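Local coordinates for EccC5 (Mycobacterium xenopi RIVM700367, PDB 7B9F), which probably serves as the FtsK/SpoIIIE-type P-loop ATPase component of the mycobacterial ESX-5 type VII secretion system, at residues L215-P219 with R304-T308; W334-I338 with P355-G359. All coordinates share one frame; numbering follows the deposited sequence.

Contact 1. Residues L215-P219 with R304-T308; sequences LLVEP and RGSFT
R304 reaches across to the loop L215-P219 and carries the tight part of this contact, which is plain packing between two irregular loops. Its guanidinium lies among backbone carbonyls. L216 O and L215 O sit at its edge, near the plane, while the backbone at E218 passes over one face. The group lies close to these carbonyls without a well-formed hydrogen bond. A bend at chi3 (-67°) turns it into this carbonyl-rich turn, where the oxygens would favour its positive charge. The aliphatic part of R304 is held as well: its CD packs 3.7 Å from CB of P219, and the two side chains cross at about a right angle. The one hydrogen bond between the segments runs from N of F307 to O of L216, 3.2 Å long. Beside it CB of F307 meets CB of L216 at 3.8 Å, and CD1 of L216 lies over one face of the ring. The solvent side is looser. S306 is exposed there, with OG 3.8 Å from O of V217. The carboxylate of E218 makes salt bridges to R363 and R379. L215 packs on strands 322-328 and 346-350. The contact joins the turn between strands 209-214 and 220-224 to the loop after strand 282-287.

Contact 2. Residues W334-I338 with P355-G359; sequences WEYVI and PLWTG
W334 and W357 meet in a T-shaped (edge-to-face) aromatic pair. It joins the short, weakly bonded helix 334-337 to the loop that follows strand 346-350. Both elements follow parallel strands of the large mixed sheet, 322-328 and 346-350. The contact is structural packing.

W357 presents the edge of its indole to one face of W334. The planes stand at 75°. The centroids of the five-membered ring of W334 and the six-membered ring of W357 are 5.2 Å apart. CZ2 of W357 lies above the W334 face, offset toward the rim, and is 3.8 Å from CD2 of W334. NE1 of W357 comes to the same indole at the pyrrole side, 3.8 Å from CD1 of W334. W357 CG stands anti to its carbonyl carbon (chi1 -64°), which leaves the ring beside its own backbone N, with the edge that carries NE1 and CZ2 turned to W334. W357 also meets W220 edge-to-face, and NE1 of W220 donates a hydrogen bond to O of W357.

Apolar contacts flank the pair. On the buried side CG1 of I338 rests 4.0 Å from CH2 of W357, and the I338 side chain lies nearly perpendicular to that of W357. I338 also packs on W220 and F348. Toward the exposed rim CD2 of L356 touches CB of W334 at 3.6 Å.

No hydrogen bond links the two segments. Within the helical turn, N of I338 bonds to O of W334. At the exposed rim E335 bends at chi2 and crosses L356. Its carboxylate meets a methyl group there, with OE1 3.4 Å from CD2 of L356.

From the N terminus, the chain first leaves strand 209-214 and turns through 215-219 into strand 220-224. It then runs through helix 227-244 and strands 250-256 and 282-287 before 304-308 returns to that turn and closes contact 1. The chain next forms strand 322-328 and the helix of contact 2. Strand 346-350 follows, and 355-359 closes this second, much shorter loop. The two loops are in series; they neither nest nor cross. Their centres are about 17 Å apart and their nearest atoms about 6 Å. Strand 220-224 links them: contact 1 holds the turn before it, and the start of the strand reaches contact 2.

Contact 1. Residues L215-P219 with R304-T308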
loop_
_atom_site.group_PDB
_atom_site.type_symbol
_atom_site.label_atom_id
_atom_site.label_comp_id
_atom_site.label_asym_id
_atom_site.label_seq_id
_atom_site.Cartn_x
_atom_site.Cartn_y
_atom_site.Cartn_z
ATOM N N LEU C 215 -36.643 14.581 19.940
ATOM C CA LEU C 215 -37.075 14.519 21.324
ATOM C C LEU C 215 -38.407 15.208 21.546
ATOM O O LEU C 215 -39.052 14.962 22.567
ATOM C CB LEU C 215 -36.022 15.148 22.224
ATOM C CG LEU C 215 -34.668 14.454 22.251
ATOM C CD1 LEU C 215 -33.912 14.900 23.462
ATOM C CD2 LEU C 215 -34.827 12.951 22.261
ATOM N N LEU C 216 -38.832 16.062 20.628
ATOM C CA LEU C 216 -40.018 16.871 20.848
ATOM C C LEU C 216 -41.298 16.235 20.331
ATOM O O LEU C 216 -42.370 16.809 20.528
ATOM C CB LEU C 216 -39.844 18.240 20.195
ATOM C CG LEU C 216 -38.640 19.055 20.644
ATOM C CD1 LEU C 216 -38.591 20.352 19.881
ATOM C CD2 LEU C 216 -38.728 19.318 22.124
ATOM N N VAL C 217 -41.231 15.075 19.687
ATOM C CA VAL C 217 -42.415 14.481 19.077
ATOM C C VAL C 217 -42.954 13.291 19.842
ATOM O O VAL C 217 -44.065 12.837 19.533
ATOM C CB VAL C 217 -42.153 14.080 17.614
ATOM C CG1 VAL C 217 -41.656 15.265 16.833
ATOM C CG2 VAL C 217 -41.154 12.962 17.567
ATOM N N GLU C 218 -42.224 12.760 20.814
ATOM C CA GLU C 218 -42.720 11.587 21.507
ATOM C C GLU C 218 -42.564 11.739 23.010
ATOM O O GLU C 218 -41.618 12.377 23.471
ATOM C CB GLU C 218 -41.987 10.324 21.049
ATOM C CG GLU C 218 -42.322 9.878 19.646
ATOM C CD GLU C 218 -43.758 9.412 19.483
ATOM O OE1 GLU C 218 -44.429 9.090 20.488
ATOM O OE2 GLU C 218 -44.220 9.360 18.326
ATOM N N PRO C 219 -43.485 11.184 23.795
ATOM C CA PRO C 219 -43.311 11.216 25.251
ATOM C C PRO C 219 -42.109 10.448 25.736
ATOM O O PRO C 219 -41.505 10.839 26.740
ATOM C CB PRO C 219 -44.618 10.611 25.772
ATOM C CG PRO C 219 -45.555 10.659 24.648
ATOM C CD PRO C 219 -44.754 10.556 23.413
ATOM N N ARG C 304 -48.141 15.975 27.839
ATOM C CA ARG C 304 -47.446 16.747 26.822
ATOM C C ARG C 304 -48.294 16.985 25.583
ATOM O O ARG C 304 -49.111 16.143 25.201
ATOM C CB ARG C 304 -46.165 16.062 26.397
ATOM C CG ARG C 304 -46.372 14.749 25.751
ATOM C CD ARG C 304 -45.033 14.267 25.438
ATOM N NE ARG C 304 -44.453 15.122 24.419
ATOM C CZ ARG C 304 -43.167 15.140 24.113
ATOM N NH1 ARG C 304 -42.323 14.359 24.759
ATOM N NH2 ARG C 304 -42.722 15.951 23.166
ATOM N N GLY C 305 -48.120 18.158 24.985
ATOM C CA GLY C 305 -48.533 18.385 23.617
ATOM C C GLY C 305 -47.365 18.154 22.685
ATOM O O GLY C 305 -46.321 18.788 22.840
ATOM N N SER C 306 -47.520 17.247 21.725
ATOM C CA SER C 306 -46.456 16.969 20.775
ATOM C C SER C 306 -46.215 18.168 19.869
ATOM O O SER C 306 -47.119 18.956 19.591
ATOM C CB SER C 306 -46.809 15.750 19.938
ATOM O OG SER C 306 -47.168 14.671 20.772
ATOM N N PHE C 307 -44.975 18.309 19.415
ATOM C CA PHE C 307 -44.556 19.462 18.622
ATOM C C PHE C 307 -44.742 19.136 17.149
ATOM O O PHE C 307 -43.911 18.457 16.545
ATOM C CB PHE C 307 -43.107 19.809 18.936
ATOM C CG PHE C 307 -42.631 21.092 18.323
ATOM C CD1 PHE C 307 -42.052 21.109 17.066
ATOM C CD2 PHE C 307 -42.737 22.280 19.022
ATOM C CE1 PHE C 307 -41.604 22.291 16.515
ATOM C CE2 PHE C 307 -42.289 23.465 18.475
ATOM C CZ PHE C 307 -41.725 23.470 17.221
ATOM N N THR C 308 -45.823 19.635 16.558
ATOM C CA THR C 308 -46.105 19.387 15.145
ATOM C C THR C 308 -45.134 20.137 14.241
ATOM O O THR C 308 -45.254 20.095 13.018
ATOM C CB THR C 308 -47.538 19.797 14.770
ATOM O OG1 THR C 308 -47.758 21.161 15.146
ATOM C CG2 THR C 308 -48.550 18.914 15.474
#

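Contact 2. Residues W334-I338 with P355-G359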
loop_
_atom_site.group_PDB
_atom_site.type_symbol
_atom_site.label_atom_id
_atom_site.label_comp_id
_atom_site.label_asym_id
_atom_site.label_seq_id
_atom_site.Cartn_x
_atom_site.Cartn_y
_atom_site.Cartn_z
ATOM N N TRP C 334 -43.011 3.607 38.092
ATOM C CA TRP C 334 -43.010 4.584 37.007
ATOM C C TRP C 334 -44.410 5.034 36.628
ATOM O O TRP C 334 -44.631 6.224 36.383
ATOM C CB TRP C 334 -42.308 4.024 35.779
ATOM C CG TRP C 334 -40.847 4.111 35.825
ATOM C CD1 TRP C 334 -39.968 3.088 35.734
ATOM C CD2 TRP C 334 -40.071 5.306 35.891
ATOM N NE1 TRP C 334 -38.688 3.565 35.780
ATOM C CE2 TRP C 334 -38.728 4.927 35.875
ATOM C CE3 TRP C 334 -40.384 6.662 35.979
ATOM C CZ2 TRP C 334 -37.702 5.846 35.951
ATOM C CZ3 TRP C 334 -39.367 7.569 36.050
ATOM C CH2 TRP C 334 -38.041 7.161 36.033
ATOM N N GLU C 335 -45.368 4.111 36.578
ATOM C CA GLU C 335 -46.679 4.465 36.047
ATOM C C GLU C 335 -47.432 5.449 36.926
ATOM O O GLU C 335 -48.446 5.990 36.481
ATOM C CB GLU C 335 -47.537 3.222 35.829
ATOM C CG GLU C 335 -47.941 2.485 37.086
ATOM C CD GLU C 335 -47.120 1.233 37.321
ATOM O OE1 GLU C 335 -46.115 1.035 36.610
ATOM O OE2 GLU C 335 -47.488 0.438 38.213
ATOM N N TYR C 336 -46.970 5.689 38.151
ATOM C CA TYR C 336 -47.554 6.751 38.960
ATOM C C TYR C 336 -47.202 8.124 38.401
ATOM O O TYR C 336 -48.078 8.977 38.221
ATOM C CB TYR C 336 -47.086 6.621 40.407
ATOM C CG TYR C 336 -47.808 5.553 41.187
ATOM C CD1 TYR C 336 -48.736 4.721 40.573
ATOM C CD2 TYR C 336 -47.561 5.376 42.539
ATOM C CE1 TYR C 336 -49.394 3.744 41.281
ATOM C CE2 TYR C 336 -48.216 4.400 43.258
ATOM C CZ TYR C 336 -49.131 3.586 42.625
ATOM O OH TYR C 336 -49.787 2.611 43.338
ATOM N N VAL C 337 -45.924 8.355 38.114
ATOM C CA VAL C 337 -45.521 9.634 37.549
ATOM C C VAL C 337 -45.603 9.633 36.032
ATOM O O VAL C 337 -45.492 10.702 35.416
ATOM C CB VAL C 337 -44.097 10.021 37.984
ATOM C CG1 VAL C 337 -43.967 9.935 39.490
ATOM C CG2 VAL C 337 -43.074 9.145 37.300
ATOM N N ILE C 338 -45.781 8.476 35.412
ATOM C CA ILE C 338 -45.885 8.372 33.965
ATOM C C ILE C 338 -47.283 7.874 33.648
ATOM O O ILE C 338 -47.586 6.687 33.808
ATOM C CB ILE C 338 -44.821 7.450 33.372
ATOM C CG1 ILE C 338 -43.449 7.934 33.795
ATOM C CG2 ILE C 338 -44.924 7.435 31.871
ATOM C CD1 ILE C 338 -43.211 9.346 33.415
ATOM N N PRO C 355 -42.652 -4.145 29.599
ATOM C CA PRO C 355 -44.030 -3.998 29.113
ATOM C C PRO C 355 -44.693 -2.687 29.486
ATOM O O PRO C 355 -45.682 -2.309 28.849
ATOM C CB PRO C 355 -44.747 -5.185 29.760
ATOM C CG PRO C 355 -43.691 -6.204 29.879
ATOM C CD PRO C 355 -42.456 -5.451 30.252
ATOM N N LEU C 356 -44.199 -1.986 30.503
ATOM C CA LEU C 356 -44.767 -0.687 30.831
ATOM C C LEU C 356 -44.449 0.346 29.761
ATOM O O LEU C 356 -45.313 1.144 29.386
ATOM C CB LEU C 356 -44.259 -0.230 32.191
ATOM C CG LEU C 356 -44.615 1.187 32.613
ATOM C CD1 LEU C 356 -46.112 1.384 32.643
ATOM C CD2 LEU C 356 -44.047 1.408 33.979
ATOM N N TRP C 357 -43.223 0.349 29.257
ATOM C CA TRP C 357 -42.812 1.373 28.310
ATOM C C TRP C 357 -43.026 0.982 26.861
ATOM O O TRP C 357 -43.071 1.866 26.002
ATOM C CB TRP C 357 -41.342 1.712 28.514
ATOM C CG TRP C 357 -41.049 2.303 29.833
ATOM C CD1 TRP C 357 -40.707 1.641 30.960
ATOM C CD2 TRP C 357 -41.023 3.690 30.157
ATOM N NE1 TRP C 357 -40.484 2.524 31.977
ATOM C CE2 TRP C 357 -40.676 3.793 31.506
ATOM C CE3 TRP C 357 -41.273 4.854 29.439
ATOM C CZ2 TRP C 357 -40.574 5.008 32.154
ATOM C CZ3 TRP C 357 -41.172 6.056 30.083
ATOM C CH2 TRP C 357 -40.824 6.128 31.425
ATOM N N THR C 358 -43.158 -0.307 26.563
ATOM C CA THR C 358 -43.331 -0.765 25.192
ATOM C C THR C 358 -44.791 -0.858 24.784
ATOM O O THR C 358 -45.142 -1.681 23.932
ATOM C CB THR C 358 -42.642 -2.111 24.995
ATOM O OG1 THR C 358 -43.068 -3.015 26.016
ATOM C CG2 THR C 358 -41.148 -1.947 25.078
ATOM N N GLY C 359 -45.654 -0.038 25.371
ATOM C CA GLY C 359 -47.055 -0.030 25.031
ATOM C C GLY C 359 -47.419 0.764 23.800
ATOM O O GLY C 359 -48.605 0.974 23.539
#